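Local coordinates for protein regulator of nonsense transcripts 2 (Homo sapiens, PDB 4CEK) that takes part in nonsense-mediated mRNA decay as the factor UPF2, here represented by the second of its three MIF4G domains, at residues 245-257 and 288-301. Residues are numbered along the deposited sequence; the frame is centred on the assembly and turned at random.
Sequences FSHHHIEMACTLL and MHLDARYVTMVENA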
loop_
_atom_site.group_PDB
_atom_site.type_symbol
_atom_site.label_atom_id
_atom_site.label_comp_id
_atom_site.label_asym_id
_atom_site.label_seq_id
_atom_site.Cartn_x
_atom_site.Cartn_y
_atom_site.Cartn_z
ATOM N N PHE A 245 18.904 -1.198 11.889
ATOM C CA PHE A 245 19.165 -1.759 10.567
ATOM C C PHE A 245 19.595 -3.228 10.619
ATOM O O PHE A 245 20.747 -3.569 10.381
ATOM C CB PHE A 245 20.219 -0.887 9.869
ATOM C CG PHE A 245 20.098 -0.849 8.377
ATOM C CD1 PHE A 245 18.873 -0.615 7.763
ATOM C CD2 PHE A 245 21.222 -1.003 7.581
ATOM C CE1 PHE A 245 18.773 -0.560 6.387
ATOM C CE2 PHE A 245 21.127 -0.936 6.210
ATOM C CZ PHE A 245 19.904 -0.714 5.611
ATOM N N SER A 246 18.616 -4.085 10.882
ATOM C CA SER A 246 18.785 -5.488 11.144
ATOM C C SER A 246 18.181 -6.277 9.999
ATOM O O SER A 246 17.655 -5.700 9.066
ATOM C CB SER A 246 17.981 -5.815 12.390
ATOM O OG SER A 246 16.599 -5.871 12.035
ATOM N N HIS A 247 18.174 -7.599 10.094
ATOM C CA HIS A 247 17.814 -8.404 8.958
ATOM C C HIS A 247 16.438 -8.155 8.395
ATOM O O HIS A 247 16.321 -7.900 7.196
ATOM C CB HIS A 247 18.054 -9.885 9.245
ATOM C CG HIS A 247 19.524 -10.292 9.181
ATOM N ND1 HIS A 247 20.542 -9.387 9.267
ATOM C CD2 HIS A 247 20.124 -11.550 9.077
ATOM C CE1 HIS A 247 21.722 -10.035 9.204
ATOM N NE2 HIS A 247 21.467 -11.360 9.087
ATOM N N HIS A 248 15.382 -8.225 9.206
ATOM C CA HIS A 248 14.035 -8.011 8.656
ATOM C C HIS A 248 13.825 -6.563 8.238
ATOM O O HIS A 248 13.202 -6.304 7.232
ATOM C CB HIS A 248 12.932 -8.565 9.571
ATOM C CG HIS A 248 12.631 -10.059 9.346
ATOM N ND1 HIS A 248 11.504 -10.662 9.802
ATOM C CD2 HIS A 248 13.354 -11.057 8.667
ATOM C CE1 HIS A 248 11.517 -11.972 9.456
ATOM N NE2 HIS A 248 12.640 -12.209 8.755
ATOM N N HIS A 249 14.418 -5.616 8.938
ATOM C CA HIS A 249 14.233 -4.223 8.604
ATOM C C HIS A 249 14.891 -3.790 7.319
ATOM O O HIS A 249 14.414 -2.824 6.669
ATOM C CB HIS A 249 14.707 -3.325 9.730
ATOM C CG HIS A 249 13.950 -3.523 11.009
ATOM N ND1 HIS A 249 14.249 -2.850 12.144
ATOM C CD2 HIS A 249 12.875 -4.365 11.314
ATOM C CE1 HIS A 249 13.417 -3.247 13.127
ATOM N NE2 HIS A 249 12.570 -4.174 12.612
ATOM N N ILE A 250 16.006 -4.446 6.979
ATOM C CA ILE A 250 16.763 -4.184 5.757
ATOM C C ILE A 250 15.898 -4.637 4.596
ATOM O O ILE A 250 15.777 -3.889 3.625
ATOM C CB ILE A 250 18.140 -4.929 5.702
ATOM C CG1 ILE A 250 19.175 -4.345 6.684
ATOM C CG2 ILE A 250 18.753 -4.819 4.328
ATOM C CD1 ILE A 250 20.319 -5.310 7.019
ATOM N N GLU A 251 15.272 -5.819 4.684
ATOM C CA GLU A 251 14.441 -6.289 3.567
ATOM C C GLU A 251 13.188 -5.445 3.365
ATOM O O GLU A 251 12.855 -5.069 2.233
ATOM C CB GLU A 251 14.032 -7.730 3.687
ATOM C CG GLU A 251 15.108 -8.654 4.186
ATOM C CD GLU A 251 14.779 -10.116 3.939
ATOM O OE1 GLU A 251 14.215 -10.415 2.832
ATOM O OE2 GLU A 251 15.091 -10.941 4.856
ATOM N N MET A 252 12.497 -5.141 4.450
ATOM C CA MET A 252 11.321 -4.244 4.388
ATOM C C MET A 252 11.715 -2.947 3.714
ATOM O O MET A 252 11.015 -2.464 2.837
ATOM C CB MET A 252 10.758 -3.969 5.791
ATOM C CG MET A 252 10.199 -5.210 6.510
ATOM S SD MET A 252 9.709 -4.838 8.222
ATOM C CE MET A 252 8.459 -3.603 7.888
ATOM N N ALA A 253 12.855 -2.403 4.114
ATOM C CA ALA A 253 13.399 -1.180 3.506
ATOM C C ALA A 253 13.594 -1.274 1.994
ATOM O O ALA A 253 13.298 -0.308 1.269
ATOM C CB ALA A 253 14.740 -0.829 4.126
ATOM N N CYS A 254 14.152 -2.400 1.550
ATOM C CA CYS A 254 14.538 -2.614 0.159
ATOM C C CYS A 254 13.307 -2.865 -0.660
ATOM O O CYS A 254 13.196 -2.348 -1.787
ATOM C CB CYS A 254 15.578 -3.783 0.000
ATOM S SG CYS A 254 17.234 -3.392 0.717
ATOM N N THR A 255 12.369 -3.643 -0.113
ATOM C CA THR A 255 11.008 -3.739 -0.708
ATOM C C THR A 255 10.333 -2.362 -0.841
ATOM O O THR A 255 9.819 -2.009 -1.917
ATOM C CB THR A 255 10.104 -4.634 0.096
ATOM O OG1 THR A 255 10.790 -5.862 0.372
ATOM C CG2 THR A 255 8.805 -4.901 -0.689
ATOM N N LEU A 256 10.380 -1.561 0.223
ATOM C CA LEU A 256 9.765 -0.237 0.159
ATOM C C LEU A 256 10.376 0.546 -0.974
ATOM O O LEU A 256 9.646 1.140 -1.784
ATOM C CB LEU A 256 9.923 0.544 1.488
ATOM C CG LEU A 256 9.265 1.932 1.620
ATOM C CD1 LEU A 256 7.769 1.807 1.322
ATOM C CD2 LEU A 256 9.471 2.474 3.018
ATOM N N LEU A 257 11.709 0.563 -1.049
ATOM C CA LEU A 257 12.394 1.380 -2.091
ATOM C C LEU A 257 12.189 0.861 -3.535
ATOM O O LEU A 257 12.097 1.639 -4.470
ATOM C CB LEU A 257 13.886 1.542 -1.770
ATOM C CG LEU A 257 14.243 2.322 -0.504
ATOM C CD1 LEU A 257 15.685 2.035 -0.003
ATOM C CD2 LEU A 257 14.024 3.780 -0.824
ATOM N N MET A 288 28.708 -1.252 9.251
ATOM C CA MET A 288 27.971 -2.051 10.252
ATOM C C MET A 288 28.188 -3.569 10.070
ATOM O O MET A 288 27.565 -4.398 10.761
ATOM C CB MET A 288 26.492 -1.710 10.077
ATOM C CG MET A 288 25.519 -2.249 11.095
ATOM S SD MET A 288 23.961 -1.345 10.966
ATOM C CE MET A 288 23.036 -2.096 12.324
ATOM N N HIS A 289 29.075 -3.921 9.136
ATOM C CA HIS A 289 29.338 -5.323 8.754
ATOM C C HIS A 289 28.133 -6.245 8.773
ATOM O O HIS A 289 27.996 -7.146 9.620
ATOM C CB HIS A 289 30.536 -5.889 9.534
ATOM C CG HIS A 289 31.856 -5.696 8.815
ATOM N ND1 HIS A 289 32.482 -6.699 8.166
ATOM C CD2 HIS A 289 32.630 -4.550 8.613
ATOM C CE1 HIS A 289 33.614 -6.230 7.601
ATOM N NE2 HIS A 289 33.701 -4.914 7.872
ATOM N N LEU A 290 27.252 -5.995 7.804
ATOM C CA LEU A 290 26.136 -6.875 7.500
ATOM C C LEU A 290 26.731 -8.069 6.783
ATOM O O LEU A 290 27.794 -7.943 6.141
ATOM C CB LEU A 290 25.131 -6.203 6.554
ATOM C CG LEU A 290 24.703 -4.758 6.800
ATOM C CD1 LEU A 290 23.925 -4.223 5.613
ATOM C CD2 LEU A 290 23.866 -4.689 8.070
ATOM N N ASP A 291 26.064 -9.219 6.865
ATOM C CA ASP A 291 26.519 -10.341 6.063
ATOM C C ASP A 291 26.236 -10.076 4.585
ATOM O O ASP A 291 25.365 -9.287 4.253
ATOM C CB ASP A 291 25.969 -11.689 6.549
ATOM C CG ASP A 291 24.492 -11.788 6.455
ATOM O OD1 ASP A 291 24.002 -12.222 5.388
ATOM O OD2 ASP A 291 23.843 -11.474 7.473
ATOM N N ALA A 292 27.025 -10.718 3.730
ATOM C CA ALA A 292 27.062 -10.490 2.280
ATOM C C ALA A 292 25.697 -10.357 1.603
ATOM O O ALA A 292 25.530 -9.533 0.711
ATOM C CB ALA A 292 27.830 -11.635 1.613
ATOM N N ARG A 293 24.740 -11.183 2.006
ATOM C CA ARG A 293 23.426 -11.201 1.357
ATOM C C ARG A 293 22.702 -9.845 1.477
ATOM O O ARG A 293 22.003 -9.411 0.570
ATOM C CB ARG A 293 22.569 -12.355 1.907
ATOM C CG ARG A 293 21.137 -12.325 1.383
ATOM C CD ARG A 293 20.353 -13.624 1.599
ATOM N NE ARG A 293 18.905 -13.345 1.676
ATOM C CZ ARG A 293 18.236 -13.034 2.795
ATOM N NH1 ARG A 293 18.857 -12.974 3.978
ATOM N NH2 ARG A 293 16.932 -12.777 2.730
ATOM N N TYR A 294 22.900 -9.165 2.593
ATOM C CA TYR A 294 22.204 -7.919 2.842
ATOM C C TYR A 294 23.018 -6.760 2.326
ATOM O O TYR A 294 22.476 -5.705 2.012
ATOM C CB TYR A 294 21.917 -7.753 4.343
ATOM C CG TYR A 294 20.870 -8.703 4.864
ATOM C CD1 TYR A 294 19.535 -8.366 4.836
ATOM C CD2 TYR A 294 21.212 -9.945 5.356
ATOM C CE1 TYR A 294 18.558 -9.225 5.300
ATOM C CE2 TYR A 294 20.243 -10.826 5.807
ATOM C CZ TYR A 294 18.911 -10.444 5.795
ATOM O OH TYR A 294 17.926 -11.295 6.261
ATOM N N VAL A 295 24.331 -6.944 2.219
ATOM C CA VAL A 295 25.169 -5.931 1.596
ATOM C C VAL A 295 24.713 -5.755 0.131
ATOM O O VAL A 295 24.491 -4.636 -0.349
ATOM C CB VAL A 295 26.682 -6.290 1.741
ATOM C CG1 VAL A 295 27.558 -5.265 1.014
ATOM C CG2 VAL A 295 27.056 -6.337 3.227
ATOM N N THR A 296 24.487 -6.882 -0.524
ATOM C CA THR A 296 24.093 -6.919 -1.926
ATOM C C THR A 296 22.645 -6.397 -2.122
ATOM O O THR A 296 22.383 -5.563 -3.027
ATOM C CB THR A 296 24.244 -8.380 -2.432
ATOM O OG1 THR A 296 25.627 -8.778 -2.318
ATOM C CG2 THR A 296 23.734 -8.532 -3.818
ATOM N N MET A 297 21.724 -6.855 -1.260
ATOM C CA MET A 297 20.348 -6.269 -1.175
ATOM C C MET A 297 20.319 -4.736 -1.087
ATOM O O MET A 297 19.717 -4.081 -1.916
ATOM C CB MET A 297 19.588 -6.852 0.016
ATOM C CG MET A 297 18.064 -6.894 -0.132
ATOM S SD MET A 297 17.261 -7.616 1.330
ATOM C CE MET A 297 17.672 -9.357 1.128
ATOM N N VAL A 298 21.006 -4.150 -0.124
ATOM C CA VAL A 298 21.064 -2.700 -0.014
ATOM C C VAL A 298 21.618 -2.043 -1.302
ATOM O O VAL A 298 21.043 -1.068 -1.816
ATOM C CB VAL A 298 21.942 -2.289 1.207
ATOM C CG1 VAL A 298 22.154 -0.767 1.247
ATOM C CG2 VAL A 298 21.337 -2.806 2.542
ATOM N N GLU A 299 22.730 -2.570 -1.828
ATOM C CA GLU A 299 23.290 -2.079 -3.109
ATOM C C GLU A 299 22.274 -2.076 -4.239
ATOM O O GLU A 299 22.102 -1.079 -4.929
ATOM C CB GLU A 299 24.514 -2.919 -3.514
ATOM C CG GLU A 299 25.689 -2.638 -2.599
ATOM C CD GLU A 299 26.799 -3.655 -2.666
ATOM O OE1 GLU A 299 26.676 -4.671 -3.341
ATOM O OE2 GLU A 299 27.833 -3.419 -2.027
ATOM N N ASN A 300 21.583 -3.189 -4.404
ATOM C CA ASN A 300 20.603 -3.296 -5.468
ATOM C C ASN A 300 19.442 -2.285 -5.349
ATOM O O ASN A 300 19.101 -1.632 -6.340
ATOM C CB ASN A 300 20.127 -4.729 -5.577
ATOM C CG ASN A 300 21.190 -5.633 -6.164
ATOM O OD1 ASN A 300 22.220 -5.147 -6.685
ATOM N ND2 ASN A 300 20.977 -6.953 -6.062
ATOM N N ALA A 301 18.931 -2.076 -4.129
ATOM C CA ALA A 301 17.894 -1.067 -3.906
ATOM C C ALA A 301 18.433 0.309 -4.180
ATOM O O ALA A 301 17.737 1.138 -4.785
ATOM C CB ALA A 301 17.322 -1.135 -2.491
#
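Tyr294 sets its ring against His247 and Ile250 in the first turn of helix 247-266. With CG anti to the carbonyl carbon (chi1 -70°), the ring projects from helix 292-305 toward the neighbouring helix. CB meets Ile250 CD1, and CD1 lies against Ile250 CG2, which comes in at the ring's edge. CE1 approaches the backbone O of His247 at 3.2 Å and also touches Glu251 CG. Across the ring from CD1 and CE1, CE2 lies over one face of the His247 imidazole, and the two rings form a face-to-face stack, with centroids 4.0 Å apart and planes inclined by 28°. At the tip, Tyr294 OH donates to Glu251 OE2 at 3.2 Å, meeting it from above the carboxylate plane. This hydroxyl also receives a weak bond from Arg293 NH1. The same OE2 of Glu251 forms a long salt bridge with Arg293 NH2 (3.4 Å), the guanidinium standing nearly perpendicular to the carboxylate. Beyond the stack, Asp291 OD2 comes within 2.9 Å of His247 NE2.

Deeper in, Ile250 CG2 packs on Val298 CG2 (3.7 Å), which also meets Phe245 CZ, while Ile250 CD1 and Leu290 CD2 touch tip to tip. Further along, Cys254 SG rests on Met297 CG and Ala301 CB. The segments 247-257 and 292-301 run nearly parallel, their axes 20° apart and 9.5 Å from each other at closest approach, as alternate helices of an alpha-solenoid do; helix 268-287 connects them and contacts Phe245, Leu257 and Val298. A leucine in place of Tyr294 would probably leave the His247 ring without its stacking partner and deprive Glu251 OE2 of its hydroxyl donor. The contact thus pairs an apolar interior with a polar margin, where the phenol links the two and the nearby arginine probably favours an ionised Glu251.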